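Local atomic coordinates of NADPH-ferredoxin reductase FprA (Mycobacterium tuberculosis, PDB entry 1LQU), a protein that uses FAD to pass electrons between NADPH and ferredoxin, and may thereby supply reducing power to cytochrome P450 systems. Residues A[110-115]-A[320-325]; A[153-158]-A[194-199]; A[272-277]-A[290-295]. All blocks are in the same frame, centred on the assembly; numbering follows the deposited sequence.

Contact 1 of 3, residues A[110-115]-A[320-325]; sequences RMLNIP and RSVGYR. With NDP (NADPH dihydro-nicotinamide-adenine-dinucleotide phosphate), chain I; ACT (acetate ion), chain C.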
# COMPACT_ATOMS: atom_id res chain seq x y z
N ARG A 110 3.77 -10.39 -1.78
CA ARG A 110 4.81 -11.31 -2.18
C ARG A 110 5.08 -12.31 -1.06
O ARG A 110 5.12 -11.97 0.11
CB ARG A 110 6.07 -10.56 -2.51
CG ARG A 110 5.97 -9.67 -3.73
CD ARG A 110 7.31 -9.14 -4.20
NE ARG A 110 8.17 -10.19 -4.72
CZ ARG A 110 9.23 -10.72 -4.12
NH1 ARG A 110 9.57 -10.39 -2.89
NH2 ARG A 110 9.94 -11.64 -4.75
N MET A 111 5.30 -13.54 -1.46
CA MET A 111 5.62 -14.65 -0.57
C MET A 111 7.09 -14.92 -0.52
O MET A 111 7.84 -14.57 -1.42
CB MET A 111 4.86 -15.91 -1.01
CG MET A 111 3.36 -15.71 -0.87
SD MET A 111 2.38 -17.12 -1.22
CE MET A 111 2.67 -17.93 0.31
N LEU A 112 7.50 -15.53 0.59
CA LEU A 112 8.86 -16.00 0.79
C LEU A 112 9.14 -17.32 0.07
O LEU A 112 10.29 -17.59 -0.29
CB LEU A 112 9.13 -16.22 2.27
CG LEU A 112 9.02 -14.97 3.14
CD1 LEU A 112 9.07 -15.39 4.61
CD2 LEU A 112 10.12 -13.98 2.82
N ASN A 113 8.11 -18.14 -0.09
CA ASN A 113 8.24 -19.47 -0.66
C ASN A 113 9.22 -20.33 0.13
O ASN A 113 10.17 -20.88 -0.42
CB ASN A 113 8.59 -19.42 -2.14
CG ASN A 113 7.59 -18.63 -2.94
OD1 ASN A 113 6.38 -18.84 -2.84
ND2 ASN A 113 8.10 -17.71 -3.73
N ILE A 114 8.92 -20.46 1.42
CA ILE A 114 9.71 -21.32 2.30
C ILE A 114 8.78 -22.21 3.10
O ILE A 114 7.62 -21.89 3.32
CB ILE A 114 10.62 -20.49 3.26
CG1 ILE A 114 9.81 -19.65 4.25
CG2 ILE A 114 11.61 -19.63 2.48
CD1 ILE A 114 10.67 -18.89 5.25
N PRO A 115 9.29 -23.34 3.57
CA PRO A 115 8.45 -24.23 4.38
C PRO A 115 7.97 -23.54 5.66
O PRO A 115 8.73 -22.80 6.28
CB PRO A 115 9.38 -25.42 4.68
CG PRO A 115 10.43 -25.35 3.69
CD PRO A 115 10.63 -23.89 3.32
N ARG A 320 6.05 -11.17 6.97
CA ARG A 320 6.87 -10.95 5.80
C ARG A 320 6.48 -9.60 5.20
O ARG A 320 5.35 -9.37 4.82
CB ARG A 320 6.75 -12.08 4.77
CG ARG A 320 5.36 -12.29 4.19
CD ARG A 320 5.32 -13.44 3.19
NE ARG A 320 3.98 -13.67 2.66
CZ ARG A 320 3.05 -14.38 3.26
NH1 ARG A 320 3.31 -14.96 4.42
NH2 ARG A 320 1.87 -14.56 2.68
N SER A 321 7.46 -8.72 5.14
CA SER A 321 7.29 -7.41 4.47
C SER A 321 8.26 -7.36 3.31
O SER A 321 9.19 -6.56 3.26
CB SER A 321 7.52 -6.27 5.46
OG SER A 321 7.14 -5.05 4.88
N VAL A 322 7.99 -8.24 2.34
CA VAL A 322 8.85 -8.41 1.20
C VAL A 322 8.23 -7.89 -0.07
O VAL A 322 8.62 -8.25 -1.18
CB VAL A 322 9.42 -9.83 1.09
CG1 VAL A 322 10.22 -10.13 2.36
CG2 VAL A 322 8.37 -10.90 0.86
N GLY A 323 7.28 -6.99 0.10
CA GLY A 323 6.62 -6.32 -1.00
C GLY A 323 5.17 -6.65 -1.13
O GLY A 323 4.73 -7.76 -0.84
N TYR A 324 4.42 -5.66 -1.59
CA TYR A 324 3.06 -5.86 -2.04
C TYR A 324 3.11 -6.47 -3.46
O TYR A 324 4.18 -6.57 -4.03
CB TYR A 324 2.30 -4.53 -2.03
CG TYR A 324 1.77 -4.11 -0.66
CD1 TYR A 324 2.58 -4.04 0.46
CD2 TYR A 324 0.44 -3.78 -0.50
CE1 TYR A 324 2.07 -3.71 1.68
CE2 TYR A 324 -0.07 -3.42 0.73
CZ TYR A 324 0.75 -3.39 1.83
OH TYR A 324 0.26 -3.06 3.08
N ARG A 325 1.95 -6.87 -3.99
CA ARG A 325 1.91 -7.55 -5.26
C ARG A 325 0.56 -7.33 -5.91
O ARG A 325 -0.46 -7.44 -5.27
CB ARG A 325 2.16 -9.05 -5.05
CG ARG A 325 2.17 -9.87 -6.28
CD ARG A 325 2.60 -11.31 -6.00
NE ARG A 325 2.16 -12.18 -7.06
CZ ARG A 325 2.68 -12.25 -8.27
NH1 ARG A 325 3.74 -11.55 -8.62
NH2 ARG A 325 2.10 -13.05 -9.16
PA NDP I . 10.27 -2.06 -0.63
O1A NDP I . 10.67 -0.72 -0.20
O2A NDP I . 10.46 -2.42 -2.06
O5B NDP I . 11.04 -3.10 0.29
C5B NDP I . 10.89 -4.47 0.06
C4B NDP I . 11.91 -5.22 0.87
O4B NDP I . 11.69 -6.64 0.76
C3B NDP I . 13.34 -4.98 0.42
O3B NDP I . 14.16 -4.79 1.58
C2B NDP I . 13.70 -6.29 -0.28
O2B NDP I . 15.07 -6.61 -0.26
C1B NDP I . 12.95 -7.24 0.58
N9A NDP I . 12.75 -8.58 0.03
C8A NDP I . 12.15 -8.92 -1.17
N7A NDP I . 12.12 -10.24 -1.29
C5A NDP I . 12.71 -10.78 -0.18
C6A NDP I . 12.93 -12.07 0.24
N6A NDP I . 12.50 -13.16 -0.41
N1A NDP I . 13.56 -12.25 1.45
C2A NDP I . 13.94 -11.16 2.20
N3A NDP I . 13.74 -9.88 1.83
C4A NDP I . 13.10 -9.73 0.66
O3 NDP I . 8.73 -2.37 -0.32
PN NDP I . 7.74 -2.00 0.90
O1N NDP I . 8.47 -1.95 2.19
O2N NDP I . 6.62 -2.92 0.71
O5D NDP I . 7.34 -0.50 0.58
C5D NDP I . 6.58 -0.22 -0.60
C4D NDP I . 6.80 1.23 -1.04
O4D NDP I . 6.04 2.12 -0.21
C3D NDP I . 8.26 1.64 -0.93
O3D NDP I . 8.60 2.50 -2.00
C2D NDP I . 8.26 2.41 0.39
O2D NDP I . 9.32 3.29 0.62
C1D NDP I . 6.91 3.03 0.44
N1N NDP I . 6.39 3.58 1.64
C2N NDP I . 6.81 4.81 2.06
C3N NDP I . 6.76 5.10 3.42
C7N NDP I . 7.26 6.41 3.76
O7N NDP I . 7.78 7.21 2.87
N7N NDP I . 7.18 6.76 5.04
C4N NDP I . 6.21 4.19 4.40
C5N NDP I . 5.83 2.82 3.88
C6N NDP I . 5.98 2.58 2.53
P2B NDP I . 16.00 -6.50 -1.56
O1X NDP I . 17.18 -7.36 -1.21
O2X NDP I . 16.34 -5.04 -1.74
O3X NDP I . 15.19 -7.02 -2.74
C ACT C . 10.67 -13.92 -2.59
O ACT C . 11.63 -13.30 -3.18
OXT ACT C . 10.35 -15.13 -2.87
CH3 ACT C . 9.87 -13.21 -1.57
O HOH W 1 5.38 -9.42 1.35

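Contact 2 of 3, residues A[153-158]-A[194-199]; sequences IGNGNV and VVIVGR. With NDP (NADPH dihydro-nicotinamide-adenine-dinucleotide phosphate), chain I.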
# COMPACT_ATOMS: atom_id res chain seq x y z
N ILE A 153 10.40 -9.80 8.21
CA ILE A 153 11.32 -10.03 7.11
C ILE A 153 11.21 -8.86 6.13
O ILE A 153 10.12 -8.52 5.68
CB ILE A 153 11.02 -11.33 6.36
CG1 ILE A 153 10.91 -12.53 7.31
CG2 ILE A 153 12.03 -11.58 5.27
CD1 ILE A 153 12.11 -12.82 8.13
N GLY A 154 12.34 -8.28 5.78
CA GLY A 154 12.39 -7.22 4.81
C GLY A 154 13.04 -5.95 5.30
O GLY A 154 13.09 -5.69 6.49
N ASN A 155 13.51 -5.14 4.36
CA ASN A 155 14.23 -3.89 4.66
C ASN A 155 13.68 -2.69 3.88
O ASN A 155 14.42 -1.83 3.46
CB ASN A 155 15.74 -4.00 4.41
CG ASN A 155 16.56 -4.60 5.55
OD1 ASN A 155 17.77 -4.70 5.39
ND2 ASN A 155 15.94 -5.02 6.65
N GLY A 156 12.35 -2.65 3.75
CA GLY A 156 11.65 -1.49 3.24
C GLY A 156 10.91 -0.78 4.36
O GLY A 156 10.85 -1.23 5.51
N ASN A 157 10.38 0.39 4.02
CA ASN A 157 9.69 1.17 5.01
C ASN A 157 8.45 0.50 5.58
O ASN A 157 8.06 0.82 6.70
CB ASN A 157 9.34 2.53 4.45
CG ASN A 157 10.54 3.43 4.27
OD1 ASN A 157 11.53 3.34 5.00
ND2 ASN A 157 10.43 4.36 3.33
N VAL A 158 7.83 -0.41 4.85
CA VAL A 158 6.69 -1.11 5.43
C VAL A 158 7.15 -1.95 6.63
O VAL A 158 6.43 -2.09 7.60
CB VAL A 158 5.91 -1.91 4.39
CG1 VAL A 158 4.80 -2.72 5.06
CG2 VAL A 158 5.33 -0.98 3.36
N VAL A 194 11.11 -7.03 18.48
CA VAL A 194 10.87 -7.26 17.06
C VAL A 194 12.24 -7.33 16.41
O VAL A 194 13.04 -6.41 16.58
CB VAL A 194 10.06 -6.12 16.42
CG1 VAL A 194 9.94 -6.38 14.90
CG2 VAL A 194 8.70 -6.01 17.04
N VAL A 195 12.49 -8.39 15.66
CA VAL A 195 13.74 -8.52 14.90
C VAL A 195 13.43 -8.28 13.42
O VAL A 195 12.61 -9.01 12.86
CB VAL A 195 14.39 -9.91 15.10
CG1 VAL A 195 15.74 -9.95 14.41
CG2 VAL A 195 14.52 -10.25 16.58
N ILE A 196 14.04 -7.26 12.85
CA ILE A 196 13.86 -6.90 11.44
C ILE A 196 15.04 -7.53 10.69
O ILE A 196 16.19 -7.22 10.97
CB ILE A 196 13.84 -5.40 11.25
CG1 ILE A 196 12.68 -4.78 12.03
CG2 ILE A 196 13.74 -5.05 9.75
CD1 ILE A 196 12.75 -3.29 12.08
N VAL A 197 14.73 -8.40 9.75
CA VAL A 197 15.70 -9.24 9.10
C VAL A 197 15.81 -8.94 7.61
O VAL A 197 14.86 -9.16 6.83
CB VAL A 197 15.33 -10.69 9.30
CG1 VAL A 197 16.36 -11.61 8.73
CG2 VAL A 197 15.12 -11.00 10.78
N GLY A 198 16.96 -8.39 7.22
CA GLY A 198 17.24 -8.03 5.85
C GLY A 198 18.18 -9.01 5.20
O GLY A 198 19.19 -9.40 5.80
N ARG A 199 17.87 -9.40 3.96
CA ARG A 199 18.68 -10.39 3.26
C ARG A 199 20.00 -9.85 2.74
O ARG A 199 20.99 -10.57 2.73
CB ARG A 199 17.87 -11.08 2.15
CG ARG A 199 17.42 -10.20 1.00
CD ARG A 199 16.83 -11.03 -0.11
NE ARG A 199 16.26 -10.17 -1.12
CZ ARG A 199 15.57 -10.63 -2.15
NH1 ARG A 199 15.36 -11.93 -2.26
NH2 ARG A 199 15.05 -9.79 -3.02
PA NDP I . 10.27 -2.06 -0.63
O1A NDP I . 10.67 -0.72 -0.20
O2A NDP I . 10.46 -2.42 -2.06
O5B NDP I . 11.04 -3.10 0.29
C5B NDP I . 10.89 -4.47 0.06
C4B NDP I . 11.91 -5.22 0.87
O4B NDP I . 11.69 -6.64 0.76
C3B NDP I . 13.34 -4.98 0.42
O3B NDP I . 14.16 -4.79 1.58
C2B NDP I . 13.70 -6.29 -0.28
O2B NDP I . 15.07 -6.61 -0.26
C1B NDP I . 12.95 -7.24 0.58
N9A NDP I . 12.75 -8.58 0.03
C8A NDP I . 12.15 -8.92 -1.17
N7A NDP I . 12.12 -10.24 -1.29
C5A NDP I . 12.71 -10.78 -0.18
C6A NDP I . 12.93 -12.07 0.24
N6A NDP I . 12.50 -13.16 -0.41
N1A NDP I . 13.56 -12.25 1.45
C2A NDP I . 13.94 -11.16 2.20
N3A NDP I . 13.74 -9.88 1.83
C4A NDP I . 13.10 -9.73 0.66
O3 NDP I . 8.73 -2.37 -0.32
PN NDP I . 7.74 -2.00 0.90
O1N NDP I . 8.47 -1.95 2.19
O2N NDP I . 6.62 -2.92 0.71
O5D NDP I . 7.34 -0.50 0.58
C5D NDP I . 6.58 -0.22 -0.60
C4D NDP I . 6.80 1.23 -1.04
O4D NDP I . 6.04 2.12 -0.21
C3D NDP I . 8.26 1.64 -0.93
O3D NDP I . 8.60 2.50 -2.00
C2D NDP I . 8.26 2.41 0.39
O2D NDP I . 9.32 3.29 0.62
C1D NDP I . 6.91 3.03 0.44
N1N NDP I . 6.39 3.58 1.64
C2N NDP I . 6.81 4.81 2.06
C3N NDP I . 6.76 5.10 3.42
C7N NDP I . 7.26 6.41 3.76
O7N NDP I . 7.78 7.21 2.87
N7N NDP I . 7.18 6.76 5.04
C4N NDP I . 6.21 4.19 4.40
C5N NDP I . 5.83 2.82 3.88
C6N NDP I . 5.98 2.58 2.53
P2B NDP I . 16.00 -6.50 -1.56
O1X NDP I . 17.18 -7.36 -1.21
O2X NDP I . 16.34 -5.04 -1.74
O3X NDP I . 15.19 -7.02 -2.74
O HOH W 2 17.54 -5.33 9.09

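Contact 3 of 3, residues A[272-277]-A[290-295]; sequences LTSPIE and GRNELV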
# COMPACT_ATOMS: atom_id res chain seq x y z
N LEU A 272 22.05 -9.27 6.22
CA LEU A 272 22.69 -10.42 5.61
C LEU A 272 22.13 -11.72 6.16
O LEU A 272 22.86 -12.67 6.41
CB LEU A 272 24.21 -10.33 5.75
CG LEU A 272 24.83 -9.15 5.05
CD1 LEU A 272 26.32 -9.03 5.34
CD2 LEU A 272 24.60 -9.18 3.57
N THR A 273 20.81 -11.77 6.28
CA THR A 273 20.13 -12.91 6.85
C THR A 273 18.84 -13.18 6.10
O THR A 273 18.09 -12.25 5.83
CB THR A 273 19.81 -12.63 8.32
OG1 THR A 273 21.01 -12.34 9.04
CG2 THR A 273 19.19 -13.83 9.01
N SER A 274 18.60 -14.45 5.80
CA SER A 274 17.38 -14.86 5.13
C SER A 274 16.59 -15.88 5.95
O SER A 274 17.17 -16.72 6.62
CB SER A 274 17.70 -15.50 3.80
OG SER A 274 18.02 -14.56 2.80
N PRO A 275 15.26 -15.81 5.89
CA PRO A 275 14.45 -16.86 6.51
C PRO A 275 14.51 -18.11 5.64
O PRO A 275 14.27 -18.06 4.44
CB PRO A 275 13.06 -16.24 6.55
CG PRO A 275 13.00 -15.35 5.33
CD PRO A 275 14.43 -14.79 5.21
N ILE A 276 14.81 -19.23 6.26
CA ILE A 276 14.94 -20.50 5.57
C ILE A 276 13.71 -21.37 5.75
O ILE A 276 13.26 -22.03 4.82
CB ILE A 276 16.22 -21.23 6.06
CG1 ILE A 276 17.47 -20.36 5.90
CG2 ILE A 276 16.37 -22.60 5.37
CD1 ILE A 276 17.81 -20.00 4.45
N GLU A 277 13.20 -21.42 6.96
CA GLU A 277 12.05 -22.23 7.27
C GLU A 277 11.40 -21.68 8.53
O GLU A 277 12.08 -21.17 9.40
CB GLU A 277 12.48 -23.69 7.55
CG GLU A 277 11.35 -24.62 7.94
CD GLU A 277 11.70 -26.10 7.94
OE1 GLU A 277 12.89 -26.40 7.74
OE2 GLU A 277 10.78 -26.93 8.15
N GLY A 290 19.35 -18.06 7.81
CA GLY A 290 20.59 -18.33 7.11
C GLY A 290 21.38 -17.07 6.89
O GLY A 290 20.83 -16.02 6.58
N ARG A 291 22.70 -17.16 7.00
CA ARG A 291 23.56 -16.02 6.77
C ARG A 291 23.91 -15.95 5.29
O ARG A 291 24.22 -16.96 4.67
CB ARG A 291 24.83 -16.11 7.61
CG ARG A 291 25.72 -14.90 7.52
CD ARG A 291 26.91 -14.92 8.52
NE ARG A 291 27.94 -15.92 8.23
CZ ARG A 291 29.03 -15.72 7.51
NH1 ARG A 291 29.26 -14.54 6.93
NH2 ARG A 291 29.94 -16.70 7.41
N ASN A 292 23.91 -14.74 4.77
CA ASN A 292 24.29 -14.45 3.40
C ASN A 292 25.58 -13.65 3.34
O ASN A 292 25.95 -12.95 4.29
CB ASN A 292 23.20 -13.59 2.76
CG ASN A 292 21.86 -14.27 2.73
OD1 ASN A 292 21.79 -15.48 2.54
ND2 ASN A 292 20.76 -13.50 2.89
N GLU A 293 26.23 -13.71 2.17
CA GLU A 293 27.31 -12.81 1.82
C GLU A 293 26.88 -12.08 0.56
O GLU A 293 26.07 -12.57 -0.20
CB GLU A 293 28.62 -13.57 1.58
CG GLU A 293 29.24 -14.20 2.84
CD GLU A 293 30.44 -15.08 2.57
OE1 GLU A 293 30.37 -15.96 1.70
OE2 GLU A 293 31.46 -14.89 3.26
N LEU A 294 27.42 -10.90 0.35
CA LEU A 294 27.11 -10.13 -0.86
C LEU A 294 28.08 -10.47 -1.96
O LEU A 294 29.29 -10.51 -1.73
CB LEU A 294 27.21 -8.65 -0.57
CG LEU A 294 26.19 -8.17 0.48
CD1 LEU A 294 26.43 -6.74 0.85
CD2 LEU A 294 24.78 -8.42 0.03
N VAL A 295 27.55 -10.68 -3.15
CA VAL A 295 28.35 -11.03 -4.32
C VAL A 295 27.81 -10.32 -5.54
O VAL A 295 26.61 -10.17 -5.70
CB VAL A 295 28.28 -12.54 -4.56
CG1 VAL A 295 29.04 -12.93 -5.78
CG2 VAL A 295 28.86 -13.30 -3.39

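Contact 1 of 3, residues A[110-115]-A[320-325]
Arg110 grips segment 320-325 twice, once through its backbone and once through its guanidinium. Its N donates an almost straight bond to Gly323 O at 3.0 Å, and its side chain, bent at chi3 (67°), curls back so that NH1 reaches Val322 O at 2.9 Å. That oxygen lies at the edge of the guanidinium, 7° out of its plane. Two further partners sit round the same edge: NADPH N7A, 3.0 Å from Arg110 NH1, and an acetate, probably from the crystallisation liquor, bonded to NH2. The methylene chain of Arg110 runs over the carbonyls of Val322 and Tyr324.

Val322 packs on Leu112 and on the coenzyme: its CG1 touches both Leu112 CD2, at 3.9 Å, and the adenine at C4A, and its CB lies over the same face of the base. The Arg320 chain, extended from CG to NE, runs to Arg110 O, to which NE gives a weak bond 3.3 Å long. Met111 runs alongside it, with CE over one guanidinium face, while NH2 of Arg320 makes a salt bridge to Asp109. A water accepts from Val322 N and lies 2.8 Å from both Arg110 O and Gly323 O, tying the two backbones together.

With NH1 against the bound adenine, Arg110 is placed consistently with a role in NADP binding. The bond to Val322 O probably helps to hold the guanidinium with NH1 beside N7A, and the acetate on NH2 adds a second hold in this crystal.

Contact 2 of 3, residues A[153-158]-A[194-199]
Ile153 and Val197 pair as neighbours in a parallel sheet, their CA atoms 4.9 Å apart, and just past the pair Gly154 N donates to Val197 O at 2.9 Å, N-H...O 175°. The two side chains of the pair lie side by side on one face of the sheet, where Ile153 CD1 meets Val197 CB. Ile153 CG2, anti to the backbone N, turns instead to NADPH C2A at the adenine.

Asn155 covers Gly198. Its amide settles against Gly198 CA, with OD1 and ND2 both 3.4 Å away. ND2 also reaches back to Gly154 O, which it meets from above the carbonyl plane rather than on a lone pair, and it donates to a water that in turn bonds Ile196 O. The methyl CG2 of Ile196 packs on Gly154 O.

Both segments then turn to the coenzyme. Asn155 N binds the ribose oxygen NADPH O3B, and Val158 N, in the first turn of helix 157-167, binds the phosphate oxygen O1N at 3.1 Å. Arg199 extends from CG to NE along the adenine: C5A stands 3.4 Å above the centre of one guanidinium face, while NE and NH2 hold the 2'-phosphate at the edge, with NH2 2.8 Å from O3X. The phosphate is thus met in the plane and the base over the face.

Strand, glycine-rich turn and helix, with Gly156 as N-cap, fit the GxGxxA pattern (Gly154, Gly156, Ala159) of a Rossmann-type dinucleotide site, a reading supported by the bonds from Asn155 N and Val158 N to NADPH; Arg199 at the end of the next strand gives the site a contact specific to the 2'-phosphate.

Contact 3 of 3, residues A[272-277]-A[290-295]
The carboxamide of Asn292 points its edge at Ser274: ND2 donates to OG at 2.9 Å, along an N-H...O line of 175° and with the oxygen in the amide plane. ND2 has a second acceptor in Arg199 O, so both the serine hydroxyl and a carbonyl from the NADP-binding loop fix the rotation of the amide. Asn292 CG stands anti to its carbonyl carbon (chi1 -60°), which carries the amide across to the serine, while CB stays beside Leu272 O.

The backbones set up this meeting. Ser274 and Gly290 form a hydrogen-bonded pair, N to O in both directions at 2.8 Å. One step on, Thr273 and Arg291 make the non-hydrogen-bonded pair, and Thr273 CA lies 3.2 Å from Gly290 O in a CA-H...O contact. Asn292 N then bonds to Leu272 O at 2.8 Å. The segments belong to the beta hairpin of strands 273-279 and 286-296, two strands of a three-stranded antiparallel sheet; the N-to-C directions of the short strands 273-277 and 290-295 differ by 140°, their axes 4.7 Å apart at closest. Further along, Ile276 and Glu277 both face Val288 in a classic beta bulge.

Ile276 lies over the backbone of Gly290, its CG1 coming within 3.5 Å of Gly290 N. At the far end Leu272 and Leu294 cross at about a right angle, with Leu272 CD2 3.6 Å from Leu294 CG. Arg291 turns its guanidinium to Glu309, on strand 302-314, in a salt bridge.

How the contacts relate
Contacts 1 and 2 share the NADPH, with centres about 12 Å apart: Val322 of contact 1 and the Arg199 guanidinium of contact 2 lie on opposite faces of the adenine, each about 3.5 Å from its plane, with Arg110 NH1 at N7A. They also touch directly, Ser321 N lying 2.7 Å from Ile153 O in a probable hydrogen bond. Contact 3, about 13 Å from contact 2 between centres, is linked to it by a probable hydrogen bond between Gly198 O and Thr273 N, 2.9 Å apart, and by Arg199 CB packing on Ser274 OG. Ile114 and Pro115 of contact 1 pack on Ile276 of contact 3. Both later contacts nest within the loop closed by contact 1. At the other end of contact 1, Tyr324 touches the FAD.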